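Local atomic coordinates of Mypaa.01249.c (Mycobacterium paratuberculosis, PDB entry 3RD5), a protein that belongs to the short-chain dehydrogenase/reductase family and is probably an oxidoreductase, though its substrate and reaction are not established. Residues A141-N153 / R264-L277. Sequence-based numbering, arbitrary orientation. Where two conformers were deposited one is given.
Sequences AHWPGRINLEDLN and RSRRAKDAGMAAAL. With EDO (1,2-ethanediol), chain C.
G145 O is gripped side-on by R267, which sends two nitrogens of one guanidinium edge to the same carbonyl oxygen. The bond from R267 NE to G145 O is the shorter and straighter (2.9 Å, 155° at the hydrogen); R267 NH1 reaches the same oxygen at 3.1 Å from well above the carbonyl plane. The pair fixes the rotation of the guanidinium, and the bend in the R267 chain at chi3 (-70°) turns that edge to the carbonyl. In one of its two deposited conformers, R146 lays its guanidinium over one face of R267, centres 4.0 Å and planes 22° apart. The two like charges are probably tempered by the G145 carbonyl dipole at the R267 edge and by a nearby sulfonate of a buffer molecule, which accepts from the backbone nitrogens of R266 and R267.

Farther along, S265 N donates to H142 NE2 at 3.0 Å, in the imidazole plane. The other ring nitrogen, ND1, is hydrogen-bonded to S139 O, so H142 is held from two sides. S265 CB makes a CH-pi contact over the W143 six-membered ring, and S265 OG accepts from A268 N in an ST motif. A water bridges S265 OG and W143 O.

Beyond R146 the contact turns apolar. M273 SD lies 3.8 Å from I147 CB and meets the end of L149 tip to tip, while L149 CD1 packs on A276 CB of helix 271-285. Thus the loop following strand 133-137 of this Rossmann-type fold is joined to the C-terminal segment by polar bonds at one end and apolar packing at the other. The S265 N bond requires a lone pair on NE2; with S139 O probably facing a proton on ND1, H142 is most consistent with a neutral, ND1-protonated ring.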
ATOM      1  N   ALA A 141      -2.371   7.126 -11.768  1.00 14.05           N
ATOM      2  CA  ALA A 141      -3.757   6.877 -12.123  1.00 13.11           C
ATOM      3  C   ALA A 141      -4.744   7.440 -11.135  1.00 13.67           C
ATOM      4  O   ALA A 141      -5.937   7.536 -11.452  1.00 13.82           O
ATOM      5  CB  ALA A 141      -4.015   5.365 -12.328  1.00 14.54           C
ATOM      6  N   HIS A 142      -4.301   7.885  -9.959  1.00 12.79           N
ATOM      7  CA  HIS A 142      -5.236   8.536  -9.032  1.00 13.51           C
ATOM      8  C   HIS A 142      -5.831   9.826  -9.579  1.00 13.45           C
ATOM      9  O   HIS A 142      -6.930  10.198  -9.157  1.00 14.19           O
ATOM     10  CB  HIS A 142      -4.605   8.805  -7.650  1.00 13.40           C
ATOM     11  CG  HIS A 142      -3.857  10.111  -7.527  1.00 13.19           C
ATOM     12  ND1 HIS A 142      -2.499  10.240  -7.767  1.00 12.79           N
ATOM     13  CD2 HIS A 142      -4.288  11.343  -7.146  1.00 13.54           C
ATOM     14  CE1 HIS A 142      -2.134  11.488  -7.516  1.00 12.63           C
ATOM     15  NE2 HIS A 142      -3.203  12.186  -7.155  1.00 13.02           N
ATOM     16  N   TRP A 143      -5.112  10.491 -10.472  1.00 14.41           N
ATOM     17  CA  TRP A 143      -5.498  11.857 -10.896  1.00 14.67           C
ATOM     18  C   TRP A 143      -6.916  11.947 -11.467  1.00 15.26           C
ATOM     19  O   TRP A 143      -7.683  12.809 -11.042  1.00 16.92           O
ATOM     20  CB  TRP A 143      -4.426  12.435 -11.824  1.00 15.41           C
ATOM     21  CG  TRP A 143      -3.222  12.990 -11.129  1.00 14.84           C
ATOM     22  CD1 TRP A 143      -2.069  12.346 -10.801  1.00 15.44           C
ATOM     23  CD2 TRP A 143      -3.047  14.366 -10.683  1.00 16.95           C
ATOM     24  NE1 TRP A 143      -1.193  13.215 -10.146  1.00 17.67           N
ATOM     25  CE2 TRP A 143      -1.777  14.448 -10.085  1.00 18.09           C
ATOM     26  CE3 TRP A 143      -3.829  15.521 -10.793  1.00 18.37           C
ATOM     27  CZ2 TRP A 143      -1.277  15.655  -9.546  1.00 20.76           C
ATOM     28  CZ3 TRP A 143      -3.311  16.723 -10.247  1.00 20.86           C
ATOM     29  CH2 TRP A 143      -2.068  16.752  -9.650  1.00 22.38           C
ATOM     30  N   PRO A 144      -7.308  11.053 -12.392  1.00 15.26           N
ATOM     31  CA  PRO A 144      -8.709  11.100 -12.877  1.00 15.80           C
ATOM     32  C   PRO A 144      -9.714  10.398 -11.996  1.00 15.85           C
ATOM     33  O   PRO A 144     -10.921  10.349 -12.339  1.00 18.21           O
ATOM     34  CB  PRO A 144      -8.647  10.396 -14.227  1.00 16.49           C
ATOM     35  CG  PRO A 144      -7.446   9.451 -14.097  1.00 16.22           C
ATOM     36  CD  PRO A 144      -6.449  10.233 -13.272  1.00 15.08           C
ATOM     37  N   GLY A 145      -9.245   9.804 -10.902  1.00 15.15           N
ATOM     38  CA  GLY A 145     -10.132   9.030 -10.041  1.00 15.07           C
ATOM     39  C   GLY A 145     -11.137   9.907  -9.304  1.00 14.95           C
ATOM     40  O   GLY A 145     -10.905  11.070  -9.055  1.00 15.87           O
ATOM     41  N   ARG A 146     -12.254   9.300  -8.906  1.00 15.09           N
ATOM     42  CA  ARG A 146     -13.260   9.962  -8.068  0.70 16.22           C
ATOM     43  C   ARG A 146     -13.832   8.904  -7.147  1.00 15.42           C
ATOM     44  O   ARG A 146     -14.073   7.770  -7.556  1.00 17.46           O
ATOM     45  CB  ARG A 146     -14.432  10.530  -8.899  0.70 18.40           C
ATOM     46  CG  ARG A 146     -14.103  11.431 -10.026  0.70 21.84           C
ATOM     47  CD  ARG A 146     -15.380  11.686 -10.860  0.70 26.00           C
ATOM     48  NE  ARG A 146     -15.145  12.713 -11.870  0.70 30.17           N
ATOM     49  CZ  ARG A 146     -15.173  14.030 -11.655  0.70 33.49           C
ATOM     50  NH1 ARG A 146     -15.452  14.540 -10.453  0.70 33.05           N
ATOM     51  NH2 ARG A 146     -14.927  14.852 -12.672  0.70 37.45           N
ATOM     52  N   ILE A 147     -14.050   9.267  -5.901  1.00 14.14           N
ATOM     53  CA  ILE A 147     -14.738   8.391  -4.936  1.00 13.75           C
ATOM     54  C   ILE A 147     -16.234   8.515  -5.099  1.00 14.90           C
ATOM     55  O   ILE A 147     -16.775   9.618  -5.058  1.00 17.22           O
ATOM     56  CB  ILE A 147     -14.390   8.745  -3.496  1.00 13.58           C
ATOM     57  CG1 ILE A 147     -12.892   8.706  -3.247  1.00 13.16           C
ATOM     58  CG2 ILE A 147     -15.141   7.811  -2.519  1.00 14.30           C
ATOM     59  CD1 ILE A 147     -12.194   7.363  -3.602  1.00 15.69           C
ATOM     60  N   ASN A 148     -16.898   7.392  -5.344  1.00 14.62           N
ATOM     61  CA  ASN A 148     -18.365   7.316  -5.407  1.00 14.61           C
ATOM     62  C   ASN A 148     -18.865   6.678  -4.118  1.00 15.34           C
ATOM     63  O   ASN A 148     -18.814   5.469  -3.937  1.00 15.63           O
ATOM     64  CB  ASN A 148     -18.768   6.514  -6.644  1.00 14.44           C
ATOM     65  CG  ASN A 148     -20.217   6.629  -6.943  1.00 17.95           C
ATOM     66  OD1 ASN A 148     -21.060   6.547  -6.020  1.00 19.81           O
ATOM     67  ND2 ASN A 148     -20.542   6.844  -8.237  1.00 19.36           N
ATOM     68  N   LEU A 149     -19.273   7.514  -3.135  1.00 14.89           N
ATOM     69  CA  LEU A 149     -19.660   6.995  -1.823  1.00 15.55           C
ATOM     70  C   LEU A 149     -20.947   6.174  -1.870  1.00 16.28           C
ATOM     71  O   LEU A 149     -21.098   5.267  -1.067  1.00 19.03           O
ATOM     72  CB  LEU A 149     -19.870   8.156  -0.826  1.00 16.16           C
ATOM     73  CG  LEU A 149     -18.618   8.952  -0.449  1.00 15.63           C
ATOM     74  CD1 LEU A 149     -19.062  10.219   0.340  1.00 17.14           C
ATOM     75  CD2 LEU A 149     -17.627   8.081   0.367  1.00 18.02           C
ATOM     76  N   GLU A 150     -21.835   6.493  -2.797  1.00 17.21           N
ATOM     77  CA  GLU A 150     -23.127   5.791  -2.911  1.00 19.30           C
ATOM     78  C   GLU A 150     -22.986   4.446  -3.591  1.00 18.55           C
ATOM     79  O   GLU A 150     -23.821   3.562  -3.362  1.00 20.50           O
ATOM     80  CB  GLU A 150     -24.115   6.659  -3.709  1.00 22.08           C
ATOM     81  CG  GLU A 150     -24.493   7.977  -3.020  1.00 26.67           C
ATOM     82  CD  GLU A 150     -23.368   9.055  -2.964  1.00 32.33           C
ATOM     83  OE1 GLU A 150     -22.431   9.086  -3.849  1.00 33.18           O
ATOM     84  OE2 GLU A 150     -23.407   9.906  -2.000  1.00 34.37           O
ATOM     85  N   ASP A 151     -21.940   4.267  -4.398  1.00 16.74           N
ATOM     86  CA  ASP A 151     -21.805   3.039  -5.189  1.00 16.03           C
ATOM     87  C   ASP A 151     -20.307   2.749  -5.398  1.00 15.17           C
ATOM     88  O   ASP A 151     -19.798   2.635  -6.525  1.00 15.53           O
ATOM     89  CB  ASP A 151     -22.567   3.110  -6.512  1.00 16.89           C
ATOM     90  CG  ASP A 151     -22.638   1.782  -7.220  1.00 17.26           C
ATOM     91  OD1 ASP A 151     -22.372   0.734  -6.597  1.00 18.02           O
ATOM     92  OD2 ASP A 151     -22.970   1.841  -8.432  1.00 19.43           O
ATOM     93  N   LEU A 152     -19.603   2.601  -4.294  1.00 14.07           N
ATOM     94  CA  LEU A 152     -18.149   2.364  -4.313  1.00 13.64           C
ATOM     95  C   LEU A 152     -17.798   1.093  -5.085  1.00 13.60           C
ATOM     96  O   LEU A 152     -16.737   1.030  -5.733  1.00 13.44           O
ATOM     97  CB  LEU A 152     -17.625   2.268  -2.883  1.00 13.61           C
ATOM     98  CG  LEU A 152     -16.107   2.335  -2.744  1.00 13.39           C
ATOM     99  CD1 LEU A 152     -15.550   3.761  -2.866  1.00 14.87           C
ATOM    100  CD2 LEU A 152     -15.690   1.698  -1.361  1.00 15.91           C
ATOM    101  N   ASN A 153     -18.674   0.085  -5.008  1.00 14.29           N
ATOM    102  CA  ASN A 153     -18.421  -1.229  -5.581  1.00 14.30           C
ATOM    103  C   ASN A 153     -19.010  -1.434  -6.981  1.00 13.97           C
ATOM    104  O   ASN A 153     -19.043  -2.566  -7.473  1.00 15.03           O
ATOM    105  CB  ASN A 153     -18.882  -2.318  -4.598  1.00 15.06           C
ATOM    106  CG  ASN A 153     -17.973  -2.412  -3.394  1.00 14.94           C
ATOM    107  OD1 ASN A 153     -16.772  -2.634  -3.536  1.00 14.97           O
ATOM    108  ND2 ASN A 153     -18.508  -2.173  -2.180  1.00 19.23           N
ATOM    109  N   ARG A 264      -0.201  15.882  -5.501  1.00 14.86           N
ATOM    110  CA  ARG A 264      -1.332  14.984  -5.725  1.00 13.81           C
ATOM    111  C   ARG A 264      -2.555  15.816  -6.185  1.00 13.99           C
ATOM    112  O   ARG A 264      -2.543  17.052  -6.143  1.00 15.54           O
ATOM    113  CB  ARG A 264      -1.667  14.178  -4.461  1.00 13.92           C
ATOM    114  CG  ARG A 264      -2.235  15.011  -3.327  1.00 14.05           C
ATOM    115  CD  ARG A 264      -2.271  14.215  -2.026  1.00 16.52           C
ATOM    116  NE  ARG A 264      -0.946  14.236  -1.427  1.00 16.76           N
ATOM    117  CZ  ARG A 264      -0.643  13.716  -0.226  1.00 18.76           C
ATOM    118  NH1 ARG A 264      -1.538  13.056   0.473  1.00 18.91           N
ATOM    119  NH2 ARG A 264       0.581  13.930   0.241  1.00 20.54           N
ATOM    120  N   SER A 265      -3.603  15.129  -6.622  1.00 14.22           N
ATOM    121  CA  SER A 265      -4.761  15.786  -7.191  1.00 14.42           C
ATOM    122  C   SER A 265      -5.558  16.595  -6.160  1.00 14.28           C
ATOM    123  O   SER A 265      -5.463  16.380  -4.943  1.00 15.18           O
ATOM    124  CB  SER A 265      -5.696  14.758  -7.833  1.00 14.70           C
ATOM    125  OG  SER A 265      -6.399  14.025  -6.826  1.00 13.93           O
ATOM    126  N   ARG A 266      -6.370  17.518  -6.666  1.00 15.29           N
ATOM    127  CA  ARG A 266      -7.242  18.305  -5.826  1.00 17.33           C
ATOM    128  C   ARG A 266      -8.201  17.392  -5.057  1.00 15.92           C
ATOM    129  O   ARG A 266      -8.422  17.575  -3.867  1.00 17.51           O
ATOM    130  CB  ARG A 266      -8.014  19.318  -6.663  1.00 19.96           C
ATOM    131  CG  ARG A 266      -7.141  20.389  -7.282  1.00 25.37           C
ATOM    132  CD  ARG A 266      -7.975  21.150  -8.344  1.00 34.27           C
ATOM    133  NE  ARG A 266      -7.217  22.235  -8.968  1.00 41.93           N
ATOM    134  CZ  ARG A 266      -7.407  22.699 -10.206  1.00 48.20           C
ATOM    135  NH1 ARG A 266      -8.332  22.167 -11.016  1.00 50.85           N
ATOM    136  NH2 ARG A 266      -6.651  23.705 -10.650  1.00 50.30           N
ATOM    137  N   ARG A 267      -8.749  16.374  -5.730  1.00 15.71           N
ATOM    138  CA  ARG A 267      -9.634  15.438  -5.028  1.00 15.10           C
ATOM    139  C   ARG A 267      -8.928  14.646  -3.936  1.00 15.39           C
ATOM    140  O   ARG A 267      -9.516  14.308  -2.917  1.00 15.46           O
ATOM    141  CB  ARG A 267     -10.356  14.524  -6.018  1.00 15.41           C
ATOM    142  CG  ARG A 267     -11.404  15.284  -6.775  1.00 16.53           C
ATOM    143  CD  ARG A 267     -12.361  14.414  -7.574  1.00 21.02           C
ATOM    144  NE  ARG A 267     -11.732  13.783  -8.715  1.00 22.09           N
ATOM    145  CZ  ARG A 267     -11.617  14.302  -9.942  1.00 22.26           C
ATOM    146  NH1 ARG A 267     -11.079  13.566 -10.917  1.00 22.35           N
ATOM    147  NH2 ARG A 267     -12.051  15.526 -10.240  1.00 24.20           N
ATOM    148  N   ALA A 268      -7.646  14.345  -4.122  1.00 13.85           N
ATOM    149  CA  ALA A 268      -6.882  13.692  -3.053  1.00 13.61           C
ATOM    150  C   ALA A 268      -6.641  14.581  -1.845  1.00 14.70           C
ATOM    151  O   ALA A 268      -6.315  14.062  -0.774  1.00 16.56           O
ATOM    152  CB  ALA A 268      -5.516  13.167  -3.613  1.00 14.09           C
ATOM    153  N   LYS A 269      -6.797  15.892  -1.998  1.00 15.55           N
ATOM    154  CA  LYS A 269      -6.625  16.856  -0.903  1.00 16.36           C
ATOM    155  C   LYS A 269      -7.920  17.229  -0.211  1.00 17.58           C
ATOM    156  O   LYS A 269      -7.921  18.119   0.636  1.00 20.86           O
ATOM    157  CB  LYS A 269      -5.858  18.096  -1.406  1.00 16.87           C
ATOM    158  CG  LYS A 269      -4.438  17.720  -1.848  1.00 19.29           C
ATOM    159  CD  LYS A 269      -3.589  18.908  -2.250  1.00 25.95           C
ATOM    160  CE  LYS A 269      -3.525  19.125  -3.723  1.00 27.93           C
ATOM    161  NZ  LYS A 269      -2.509  20.194  -4.048  1.00 31.11           N
ATOM    162  N   ASP A 270      -9.027  16.557  -0.537  1.00 16.18           N
ATOM    163  CA  ASP A 270     -10.336  16.852   0.041  1.00 16.68           C
ATOM    164  C   ASP A 270     -10.467  16.126   1.390  1.00 16.28           C
ATOM    165  O   ASP A 270     -10.640  14.909   1.450  1.00 16.37           O
ATOM    166  CB  ASP A 270     -11.428  16.428  -0.941  1.00 16.53           C
ATOM    167  CG  ASP A 270     -12.836  16.824  -0.491  1.00 20.65           C
ATOM    168  OD1 ASP A 270     -13.112  16.899   0.701  1.00 17.74           O
ATOM    169  OD2 ASP A 270     -13.713  16.974  -1.378  1.00 26.86           O
ATOM    170  N   ALA A 271     -10.326  16.878   2.479  1.00 16.52           N
ATOM    171  CA  ALA A 271     -10.337  16.297   3.803  1.00 14.80           C
ATOM    172  C   ALA A 271     -11.703  15.745   4.183  1.00 15.37           C
ATOM    173  O   ALA A 271     -11.781  14.737   4.875  1.00 15.97           O
ATOM    174  CB  ALA A 271      -9.880  17.349   4.856  1.00 17.60           C
ATOM    175  N   GLY A 272     -12.772  16.391   3.741  1.00 15.67           N
ATOM    176  CA  GLY A 272     -14.105  15.853   3.968  1.00 15.53           C
ATOM    177  C   GLY A 272     -14.330  14.503   3.318  1.00 14.81           C
ATOM    178  O   GLY A 272     -14.899  13.607   3.921  1.00 15.05           O
ATOM    179  N   MET A 273     -13.883  14.366   2.079  1.00 14.68           N
ATOM    180  CA  MET A 273     -13.997  13.079   1.411  1.00 14.28           C
ATOM    181  C   MET A 273     -13.118  12.031   2.070  1.00 13.76           C
ATOM    182  O   MET A 273     -13.532  10.888   2.201  1.00 14.07           O
ATOM    183  CB  MET A 273     -13.677  13.177  -0.083  1.00 14.92           C
ATOM    184  CG  MET A 273     -13.834  11.872  -0.830  1.00 14.82           C
ATOM    185  SD  MET A 273     -15.515  11.201  -0.808  1.00 16.57           S
ATOM    186  CE  MET A 273     -16.205  12.195  -2.035  1.00 19.36           C
ATOM    187  N   ALA A 274     -11.920  12.388   2.520  1.00 13.65           N
ATOM    188  CA  ALA A 274     -11.088  11.403   3.201  1.00 12.86           C
ATOM    189  C   ALA A 274     -11.791  10.863   4.453  1.00 13.67           C
ATOM    190  O   ALA A 274     -11.780   9.661   4.735  1.00 14.20           O
ATOM    191  CB  ALA A 274      -9.726  12.034   3.579  1.00 14.50           C
ATOM    192  N   ALA A 275     -12.394  11.748   5.248  1.00 13.76           N
ATOM    193  CA  ALA A 275     -13.108  11.361   6.411  1.00 13.62           C
ATOM    194  C   ALA A 275     -14.392  10.546   6.128  1.00 14.55           C
ATOM    195  O   ALA A 275     -14.670   9.569   6.840  1.00 14.50           O
ATOM    196  CB  ALA A 275     -13.359  12.604   7.321  1.00 15.17           C
ATOM    197  N   ALA A 276     -15.141  10.908   5.062  1.00 14.33           N
ATOM    198  CA  ALA A 276     -16.334  10.162   4.675  1.00 13.98           C
ATOM    199  C   ALA A 276     -15.975   8.776   4.153  1.00 13.56           C
ATOM    200  O   ALA A 276     -16.610   7.781   4.513  1.00 13.47           O
ATOM    201  CB  ALA A 276     -17.102  10.927   3.570  1.00 14.85           C
ATOM    202  N   LEU A 277     -14.922   8.706   3.338  1.00 13.53           N
ATOM    203  CA  LEU A 277     -14.447   7.413   2.825  1.00 13.61           C
ATOM    204  C   LEU A 277     -14.012   6.505   3.975  1.00 13.57           C
ATOM    205  O   LEU A 277     -14.239   5.298   3.934  1.00 13.93           O
ATOM    206  CB  LEU A 277     -13.301   7.598   1.820  1.00 13.90           C
ATOM    207  CG  LEU A 277     -12.642   6.291   1.356  1.00 13.22           C
ATOM    208  CD1 LEU A 277     -13.593   5.407   0.529  1.00 14.22           C
ATOM    209  CD2 LEU A 277     -11.400   6.654   0.541  1.00 15.29           C
TER
HETATM  210  C1  EDO C 301     -15.704  18.994   1.053  1.00 41.58           C
HETATM  211  O1  EDO C 301     -15.403  17.726   1.621  1.00 41.33           O
HETATM  212  C2  EDO C 301     -16.578  18.751  -0.167  1.00 40.95           C
HETATM  213  O2  EDO C 301     -16.260  17.466  -0.723  1.00 37.97           O
HETATM  214  O   HOH W   1      -8.273  12.709  -8.288  1.00 17.68           O